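Local structure of flagellar motor switch protein fliG (Aquifex aeolicus, 3HJL) at residues E230-I233 with R234-M237; I186-L189 with G190-A194; L246-R249 with D250-E253. The protein probably forms part of the rotor-mounted switch complex at the base of the flagellar basal body, which sets the direction of flagellar rotation. All coordinates share one frame; numbering follows the deposited sequence.

Interaction 1 of 3, residues E230-I233 with R234-M237; sequences EERI and REKM
With CG of E230 anti to its own backbone N (chi1 180°) and the chain extended beyond it, the carboxylate reaches along the helix beside R234, whose chain bends at chi3 (111°) and runs alongside in the same direction. OE2 of E230 meets NH1 of R234 at 3.1 Å in a salt bridge, at the guanidinium edge and near its plane; with the carboxylate turned 81° against that plane, OE2 alone meets NH1, so the bridge is single-pronged, and NH2 of R234 pairs instead with E216. A glutamate followed four residues later by an arginine is a classic i to i+4 pair, here on the last two turns of helix 227-237 in the FliG C-terminal domain. In the backbone R234 N donates to E230 O at 3.0 Å, and E235 N donates likewise to E231 O. On the buried face the branched chain of I233 suits apolar packing: its CG2 lies 4.1 Å from SD of the flexible M237, and both residues touch L219 of helix 212-225. Near the helix end the bonding thins, since I233 O receives only weak bonds from K236 N and M237 N. The long K236 chain puts CG 3.5 Å from R232 O and carries NZ to a salt bridge with E198.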
ATOM      1  N   GLU A 230       2.842 -22.906   4.937  1.00 66.11           N
ATOM      2  CA  GLU A 230       2.995 -24.363   5.055  1.00 62.83           C
ATOM      3  C   GLU A 230       1.676 -25.004   5.460  1.00 62.15           C
ATOM      4  O   GLU A 230       1.236 -25.959   4.838  1.00 59.67           O
ATOM      5  CB  GLU A 230       4.054 -24.705   6.110  1.00 61.77           C
ATOM      6  CG  GLU A 230       4.296 -26.219   6.327  1.00 62.07           C
ATOM      7  CD  GLU A 230       4.997 -26.533   7.642  1.00 57.87           C
ATOM      8  OE1 GLU A 230       4.557 -26.039   8.704  1.00 62.76           O
ATOM      9  OE2 GLU A 230       5.947 -27.336   7.618  1.00 51.96           O
ATOM     10  N   GLU A 231       1.060 -24.464   6.507  1.00 63.88           N
ATOM     11  CA  GLU A 231      -0.197 -24.996   7.023  1.00 69.33           C
ATOM     12  C   GLU A 231      -1.341 -24.898   6.017  1.00 69.34           C
ATOM     13  O   GLU A 231      -2.111 -25.843   5.882  1.00 71.19           O
ATOM     14  CB  GLU A 231      -0.567 -24.315   8.351  1.00 64.20           C
ATOM     15  CG  GLU A 231      -1.949 -24.676   8.948  1.00 67.06           C
ATOM     16  CD  GLU A 231      -2.108 -26.142   9.347  1.00 65.00           C
ATOM     17  OE1 GLU A 231      -3.150 -26.460   9.960  1.00 70.03           O
ATOM     18  OE2 GLU A 231      -1.210 -26.969   9.083  1.00 52.65           O
ATOM     19  N   ARG A 232      -1.449 -23.764   5.322  1.00 71.15           N
ATOM     20  CA  ARG A 232      -2.473 -23.595   4.281  1.00 73.79           C
ATOM     21  C   ARG A 232      -2.289 -24.583   3.129  1.00 67.70           C
ATOM     22  O   ARG A 232      -3.276 -25.040   2.549  1.00 69.29           O
ATOM     23  CB  ARG A 232      -2.513 -22.152   3.762  1.00 77.02           C
ATOM     24  CG  ARG A 232      -3.080 -21.172   4.786  1.00 80.92           C
ATOM     25  CD  ARG A 232      -3.287 -19.759   4.240  1.00 82.27           C
ATOM     26  NE  ARG A 232      -2.146 -19.262   3.455  1.00 82.42           N
ATOM     27  CZ  ARG A 232      -2.098 -19.138   2.121  1.00 86.23           C
ATOM     28  NH1 ARG A 232      -3.138 -19.445   1.336  1.00 87.28           N
ATOM     29  NH2 ARG A 232      -0.987 -18.669   1.553  1.00 89.34           N
ATOM     30  N   ILE A 233      -1.034 -24.925   2.819  1.00 63.52           N
ATOM     31  CA  ILE A 233      -0.738 -25.958   1.827  1.00 64.67           C
ATOM     32  C   ILE A 233      -1.184 -27.336   2.328  1.00 65.35           C
ATOM     33  O   ILE A 233      -1.859 -28.063   1.594  1.00 68.88           O
ATOM     34  CB  ILE A 233       0.774 -26.014   1.449  1.00 67.32           C
ATOM     35  CG1 ILE A 233       1.200 -24.744   0.705  1.00 69.17           C
ATOM     36  CG2 ILE A 233       1.059 -27.219   0.552  1.00 60.86           C
ATOM     37  CD1 ILE A 233       2.701 -24.579   0.609  1.00 63.72           C
ATOM     38  N   ARG A 234      -0.835 -27.672   3.577  1.00 65.22           N
ATOM     39  CA  ARG A 234      -1.182 -28.982   4.168  1.00 62.06           C
ATOM     40  C   ARG A 234      -2.692 -29.208   4.268  1.00 63.00           C
ATOM     41  O   ARG A 234      -3.151 -30.336   4.139  1.00 69.85           O
ATOM     42  CB  ARG A 234      -0.561 -29.170   5.560  1.00 60.59           C
ATOM     43  CG  ARG A 234       0.961 -29.064   5.623  1.00 59.37           C
ATOM     44  CD  ARG A 234       1.509 -29.598   6.947  1.00 62.76           C
ATOM     45  NE  ARG A 234       2.267 -30.840   6.749  1.00 63.77           N
ATOM     46  CZ  ARG A 234       3.595 -30.924   6.584  1.00 64.63           C
ATOM     47  NH1 ARG A 234       4.391 -29.842   6.636  1.00 68.43           N
ATOM     48  NH2 ARG A 234       4.148 -32.115   6.385  1.00 64.73           N
ATOM     49  N   GLU A 235      -3.444 -28.143   4.555  1.00 66.58           N
ATOM     50  CA  GLU A 235      -4.917 -28.181   4.539  1.00 61.53           C
ATOM     51  C   GLU A 235      -5.462 -28.657   3.181  1.00 57.49           C
ATOM     52  O   GLU A 235      -6.417 -29.430   3.128  1.00 72.57           O
ATOM     53  CB  GLU A 235      -5.491 -26.798   4.869  1.00 56.96           C
ATOM     54  CG  GLU A 235      -5.363 -26.414   6.347  1.00 61.53           C
ATOM     55  CD  GLU A 235      -5.820 -24.984   6.647  1.00 64.24           C
ATOM     56  OE1 GLU A 235      -6.124 -24.225   5.694  1.00 62.86           O
ATOM     57  OE2 GLU A 235      -5.874 -24.624   7.849  1.00 61.30           O
ATOM     58  N   LYS A 236      -4.829 -28.219   2.101  1.00 62.30           N
ATOM     59  CA  LYS A 236      -5.211 -28.636   0.751  1.00 66.06           C
ATOM     60  C   LYS A 236      -4.697 -30.028   0.357  1.00 63.15           C
ATOM     61  O   LYS A 236      -5.237 -30.630  -0.582  1.00 58.20           O
ATOM     62  CB  LYS A 236      -4.733 -27.604  -0.269  1.00 65.64           C
ATOM     63  CG  LYS A 236      -5.295 -26.195  -0.062  1.00 64.41           C
ATOM     64  CD  LYS A 236      -6.789 -26.147  -0.253  1.00 59.25           C
ATOM     65  CE  LYS A 236      -7.283 -24.730  -0.305  1.00 62.82           C
ATOM     66  NZ  LYS A 236      -8.753 -24.709  -0.471  1.00 72.21           N
ATOM     67  N   MET A 237      -3.655 -30.524   1.043  1.00 66.95           N
ATOM     68  CA  MET A 237      -3.090 -31.869   0.778  1.00 64.18           C
ATOM     69  C   MET A 237      -4.019 -33.008   1.210  1.00 59.68           C
ATOM     70  O   MET A 237      -3.988 -34.088   0.614  1.00 65.51           O
ATOM     71  CB  MET A 237      -1.705 -32.032   1.422  1.00 63.04           C
ATOM     72  CG  MET A 237      -0.587 -31.258   0.704  1.00 63.09           C
ATOM     73  SD  MET A 237       0.971 -31.192   1.631  1.00 68.55           S
ATOM     74  CE  MET A 237       1.369 -32.930   1.809  1.00 66.43           C
TER

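Interaction 2 of 3, residues I186-L189 with G190-A194; sequences ISSL and GAKEA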
ATOM      1  N   ILE A 186      -3.934  -0.538 -13.259  1.00 58.58           N
ATOM      2  CA  ILE A 186      -3.377  -1.425 -14.283  1.00 57.52           C
ATOM      3  C   ILE A 186      -3.101  -2.798 -13.676  1.00 51.75           C
ATOM      4  O   ILE A 186      -3.379  -3.831 -14.288  1.00 56.51           O
ATOM      5  CB  ILE A 186      -2.057  -0.823 -14.875  1.00 62.47           C
ATOM      6  CG1 ILE A 186      -2.381   0.408 -15.722  1.00 62.44           C
ATOM      7  CG2 ILE A 186      -1.316  -1.856 -15.730  1.00 58.14           C
ATOM      8  CD1 ILE A 186      -1.202   1.304 -15.992  1.00 59.53           C
ATOM      9  N   SER A 187      -2.538  -2.798 -12.474  1.00 55.01           N
ATOM     10  CA  SER A 187      -2.287  -4.026 -11.708  1.00 57.89           C
ATOM     11  C   SER A 187      -3.598  -4.748 -11.355  1.00 58.38           C
ATOM     12  O   SER A 187      -3.666  -5.981 -11.371  1.00 70.18           O
ATOM     13  CB  SER A 187      -1.501  -3.668 -10.435  1.00 62.70           C
ATOM     14  OG  SER A 187      -1.226  -4.809  -9.657  1.00 74.85           O
ATOM     15  N   SER A 188      -4.641  -3.970 -11.076  1.00 61.70           N
ATOM     16  CA  SER A 188      -5.984  -4.502 -10.765  1.00 58.55           C
ATOM     17  C   SER A 188      -6.686  -5.077 -11.994  1.00 49.43           C
ATOM     18  O   SER A 188      -7.370  -6.089 -11.891  1.00 56.52           O
ATOM     19  CB  SER A 188      -6.856  -3.402 -10.138  1.00 61.50           C
ATOM     20  OG  SER A 188      -8.216  -3.766 -10.121  1.00 63.60           O
ATOM     21  N   LEU A 189      -6.561  -4.398 -13.131  1.00 50.84           N
ATOM     22  CA  LEU A 189      -7.086  -4.901 -14.402  1.00 54.17           C
ATOM     23  C   LEU A 189      -6.367  -6.181 -14.852  1.00 60.48           C
ATOM     24  O   LEU A 189      -6.987  -7.055 -15.452  1.00 64.60           O
ATOM     25  CB  LEU A 189      -6.972  -3.834 -15.496  1.00 60.10           C
ATOM     26  CG  LEU A 189      -7.954  -2.654 -15.400  1.00 75.06           C
ATOM     27  CD1 LEU A 189      -7.536  -1.503 -16.327  1.00 71.24           C
ATOM     28  CD2 LEU A 189      -9.376  -3.103 -15.705  1.00 62.03           C
ATOM     29  N   GLY A 190      -5.055  -6.261 -14.602  1.00 65.80           N
ATOM     30  CA  GLY A 190      -4.267  -7.457 -14.909  1.00 58.32           C
ATOM     31  C   GLY A 190      -4.755  -8.678 -14.143  1.00 57.26           C
ATOM     32  O   GLY A 190      -4.829  -9.748 -14.700  1.00 59.24           O
ATOM     33  N   ALA A 191      -5.097  -8.497 -12.866  1.00 53.20           N
ATOM     34  CA  ALA A 191      -5.663  -9.570 -12.026  1.00 61.10           C
ATOM     35  C   ALA A 191      -7.025 -10.049 -12.539  1.00 59.47           C
ATOM     36  O   ALA A 191      -7.315 -11.247 -12.522  1.00 68.19           O
ATOM     37  CB  ALA A 191      -5.778  -9.101 -10.556  1.00 46.56           C
ATOM     38  N   LYS A 192      -7.860  -9.105 -12.967  1.00 63.26           N
ATOM     39  CA  LYS A 192      -9.152  -9.412 -13.590  1.00 66.89           C
ATOM     40  C   LYS A 192      -8.981 -10.131 -14.927  1.00 55.91           C
ATOM     41  O   LYS A 192      -9.777 -10.989 -15.269  1.00 70.70           O
ATOM     42  CB  LYS A 192      -9.970  -8.128 -13.800  1.00 69.67           C
ATOM     43  CG  LYS A 192     -10.458  -7.497 -12.509  1.00 75.89           C
ATOM     44  CD  LYS A 192     -11.069  -6.133 -12.744  1.00 81.23           C
ATOM     45  CE  LYS A 192     -11.532  -5.500 -11.426  1.00 83.70           C
ATOM     46  NZ  LYS A 192     -12.078  -4.124 -11.622  1.00 85.39           N
ATOM     47  N   GLU A 193      -7.950  -9.761 -15.679  1.00 64.52           N
ATOM     48  CA  GLU A 193      -7.654 -10.391 -16.973  1.00 67.63           C
ATOM     49  C   GLU A 193      -7.082 -11.826 -16.797  1.00 66.54           C
ATOM     50  O   GLU A 193      -7.188 -12.651 -17.704  1.00 64.06           O
ATOM     51  CB  GLU A 193      -6.654  -9.532 -17.770  1.00 76.44           C
ATOM     52  CG  GLU A 193      -6.897  -9.506 -19.276  1.00 88.75           C
ATOM     53  CD  GLU A 193      -8.004  -8.528 -19.681  1.00 92.54           C
ATOM     54  OE1 GLU A 193      -7.859  -7.309 -19.428  1.00 76.65           O
ATOM     55  OE2 GLU A 193      -9.001  -8.983 -20.290  1.00102.59           O
ATOM     56  N   ALA A 194      -6.479 -12.104 -15.639  1.00 56.38           N
ATOM     57  CA  ALA A 194      -5.855 -13.391 -15.364  1.00 58.79           C
ATOM     58  C   ALA A 194      -6.857 -14.437 -14.887  1.00 62.67           C
ATOM     59  O   ALA A 194      -7.831 -14.114 -14.213  1.00 74.32           O
ATOM     60  CB  ALA A 194      -4.767 -13.217 -14.329  1.00 52.99           C
TER
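K192 lies against S188 one turn earlier, its CG 3.4 Å from S188 O and its CE 4.0 Å from S188 OG. The lysine chain is extended beyond CG, so its methylenes pass the carbonyl oxygen before the ammonium end comes near the serine hydroxyl; NZ of K192 and OG of S188 are 4.2 Å apart, a loose approach in which the aliphatic part of the lysine does the touching. OG, anti to the backbone N (chi1 166°) and beside the carbonyl carbon, is the atom of S188 that comes nearest to CE of K192. Next to this pair, CB of E193 packs 3.4 Å from L189 O.

These contacts belong to the last two turns of helix 172-193 in the FliG middle domain, and the backbone fixes their spacing. Four successive i+4 hydrogen bonds join the segments: G190 N to I186 O, A191 N to S187 O, K192 N to S188 O and E193 N to L189 O, the last at 2.9 Å. G190 keeps helical angles although it has no side chain, and A191 adds only a methyl, its CB 3.7 Å from S188 O. Small and polar residues suit this largely exposed surface, whereas the branched apolar chains of I186 and L189 face the neighbouring helix, both touching L124 of helix 118-125. At A194 the chain leaves helical geometry (psi 147°), its N held by weak bonds to G190 O and A191 O.

Interaction 3 of 3, residues L246-R249 with D250-E253; sequences LSDR and DIIE
L246 and D250 meet where the chain enters helix 248-255 of the FliG C-terminal domain, with S247 at the N-cap position. The N-cap is filled by a residue type often found there, but the serine hydroxyl makes no capping bond.

The van der Waals contacts centre on D250. Its side chain folds back toward the residues before the helix, with CG beside the backbone N (chi1 -64°), and crosses that of L246 at about a right angle. OD2 of D250 lies 3.4 Å from the leucine methyl CD2, and OD1 lies 3.8 Å from CB of S247; K324 of a nearby loop also touches D250. The short acidic chain suits a place in the first turn, where a negative group probably interacts favourably with the helix dipole. An alanine here would take away both carboxylate oxygens and is likely to leave CD2 of L246 and CB of S247 without the atoms that pack against them.

The hydrogen bonds are those of a beginning helix. I252 N donates to D248 O at 3.1 Å with an N-H...O angle of 161°, the donor tilted 20° from the carbonyl plane. The bonds before and after it, I251 N to S247 O and E253 N to R249 O, are weak.

D248 runs side by side with I251, and its OD2 is hydrogen-bonded to N281, which both I251 and I252 also touch. Buried I251 turns in against K277 and F278 of helix 272-279, as suits a branched aliphatic chain, while R249 and E253 place charged groups on the exposed surface. The isoleucine ends sit close against carbonyl oxygens: CD1 of I251 is 3.1 Å from S247 O, and CD1 of I252 is 3.1 Å from D248 O.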
ATOM      1  N   LEU A 246      -9.720 -43.347   1.241  1.00 63.62           N
ATOM      2  CA  LEU A 246      -9.446 -44.236   2.373  1.00 62.80           C
ATOM      3  C   LEU A 246     -10.163 -45.587   2.250  1.00 63.22           C
ATOM      4  O   LEU A 246     -11.183 -45.697   1.568  1.00 61.26           O
ATOM      5  CB  LEU A 246      -9.844 -43.553   3.694  1.00 53.28           C
ATOM      6  CG  LEU A 246      -9.145 -42.230   4.031  1.00 52.76           C
ATOM      7  CD1 LEU A 246      -9.649 -41.685   5.342  1.00 47.61           C
ATOM      8  CD2 LEU A 246      -7.621 -42.387   4.062  1.00 54.82           C
ATOM      9  N   SER A 247      -9.602 -46.609   2.900  1.00 61.65           N
ATOM     10  CA  SER A 247     -10.193 -47.950   2.918  1.00 62.11           C
ATOM     11  C   SER A 247     -11.287 -48.028   3.971  1.00 58.42           C
ATOM     12  O   SER A 247     -11.461 -47.099   4.765  1.00 58.72           O
ATOM     13  CB  SER A 247      -9.129 -48.994   3.244  1.00 63.24           C
ATOM     14  OG  SER A 247      -8.036 -48.896   2.355  1.00 78.03           O
ATOM     15  N   ASP A 248     -12.022 -49.139   3.969  1.00 53.17           N
ATOM     16  CA  ASP A 248     -13.002 -49.423   5.018  1.00 52.29           C
ATOM     17  C   ASP A 248     -12.296 -49.607   6.363  1.00 52.99           C
ATOM     18  O   ASP A 248     -12.813 -49.185   7.392  1.00 63.65           O
ATOM     19  CB  ASP A 248     -13.828 -50.665   4.672  1.00 50.45           C
ATOM     20  CG  ASP A 248     -14.826 -50.412   3.555  1.00 49.94           C
ATOM     21  OD1 ASP A 248     -14.827 -51.176   2.571  1.00 61.01           O
ATOM     22  OD2 ASP A 248     -15.604 -49.443   3.651  1.00 56.15           O
ATOM     23  N   ARG A 249     -11.111 -50.214   6.331  1.00 59.73           N
ATOM     24  CA  ARG A 249     -10.250 -50.375   7.515  1.00 64.05           C
ATOM     25  C   ARG A 249      -9.932 -49.030   8.178  1.00 58.26           C
ATOM     26  O   ARG A 249      -9.965 -48.910   9.402  1.00 51.42           O
ATOM     27  CB  ARG A 249      -8.925 -51.041   7.111  1.00 69.00           C
ATOM     28  CG  ARG A 249      -9.032 -52.508   6.711  1.00 73.53           C
ATOM     29  CD  ARG A 249      -9.216 -53.412   7.923  1.00 77.74           C
ATOM     30  NE  ARG A 249      -9.008 -54.823   7.593  1.00 78.75           N
ATOM     31  CZ  ARG A 249      -7.818 -55.405   7.396  1.00 82.26           C
ATOM     32  NH1 ARG A 249      -6.677 -54.707   7.453  1.00 82.70           N
ATOM     33  NH2 ARG A 249      -7.767 -56.707   7.109  1.00 82.43           N
ATOM     34  N   ASP A 250      -9.606 -48.037   7.351  1.00 57.04           N
ATOM     35  CA  ASP A 250      -9.260 -46.684   7.819  1.00 62.90           C
ATOM     36  C   ASP A 250     -10.440 -46.005   8.514  1.00 64.50           C
ATOM     37  O   ASP A 250     -10.272 -45.347   9.541  1.00 64.89           O
ATOM     38  CB  ASP A 250      -8.824 -45.800   6.644  1.00 62.53           C
ATOM     39  CG  ASP A 250      -7.550 -46.285   5.970  1.00 59.54           C
ATOM     40  OD1 ASP A 250      -7.163 -47.459   6.154  1.00 56.20           O
ATOM     41  OD2 ASP A 250      -6.943 -45.477   5.240  1.00 63.09           O
ATOM     42  N   ILE A 251     -11.625 -46.178   7.932  1.00 66.64           N
ATOM     43  CA  ILE A 251     -12.871 -45.615   8.456  1.00 64.71           C
ATOM     44  C   ILE A 251     -13.212 -46.192   9.831  1.00 62.72           C
ATOM     45  O   ILE A 251     -13.654 -45.459  10.710  1.00 63.62           O
ATOM     46  CB  ILE A 251     -14.046 -45.864   7.475  1.00 65.04           C
ATOM     47  CG1 ILE A 251     -13.800 -45.137   6.150  1.00 63.67           C
ATOM     48  CG2 ILE A 251     -15.379 -45.387   8.074  1.00 64.64           C
ATOM     49  CD1 ILE A 251     -14.286 -45.909   4.983  1.00 72.08           C
ATOM     50  N   ILE A 252     -13.013 -47.503  10.004  1.00 67.41           N
ATOM     51  CA  ILE A 252     -13.193 -48.161  11.321  1.00 67.12           C
ATOM     52  C   ILE A 252     -12.358 -47.481  12.412  1.00 63.04           C
ATOM     53  O   ILE A 252     -12.869 -47.200  13.498  1.00 55.72           O
ATOM     54  CB  ILE A 252     -12.829 -49.686  11.281  1.00 66.30           C
ATOM     55  CG1 ILE A 252     -14.058 -50.531  10.943  1.00 68.19           C
ATOM     56  CG2 ILE A 252     -12.300 -50.154  12.626  1.00 68.41           C
ATOM     57  CD1 ILE A 252     -14.634 -50.263   9.593  1.00 66.10           C
ATOM     58  N   GLU A 253     -11.092 -47.190  12.099  1.00 61.03           N
ATOM     59  CA  GLU A 253     -10.188 -46.527  13.046  1.00 57.66           C
ATOM     60  C   GLU A 253     -10.586 -45.074  13.323  1.00 61.62           C
ATOM     61  O   GLU A 253     -10.376 -44.573  14.431  1.00 58.14           O
ATOM     62  CB  GLU A 253      -8.741 -46.587  12.548  1.00 56.76           C
ATOM     63  CG  GLU A 253      -8.178 -47.999  12.345  1.00 63.28           C
ATOM     64  CD  GLU A 253      -8.206 -48.861  13.602  1.00 64.72           C
ATOM     65  OE1 GLU A 253      -8.126 -48.316  14.727  1.00 62.88           O
ATOM     66  OE2 GLU A 253      -8.298 -50.097  13.456  1.00 70.49           O
TER

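In the fold
From the N terminus, interaction 2 comes first, at the end of helix 172-193 in the FliG middle domain. Interactions 1 and 3 follow in the C-terminal domain, on successive helices 227-237 and 248-255. Each joins directly consecutive residues, closing just a helical turn or the entry to a helix; they stand in series, and none nests or crosses another. Centres of interactions 1 and 2 are 27 Å apart and those of 1 and 3 are 23 Å apart, without touching. Through their neighbours, interaction 2 faces helix 118-125, interaction 1 faces helices 199-209, 212-225 and 302-320, and interaction 3 faces helix 272-279.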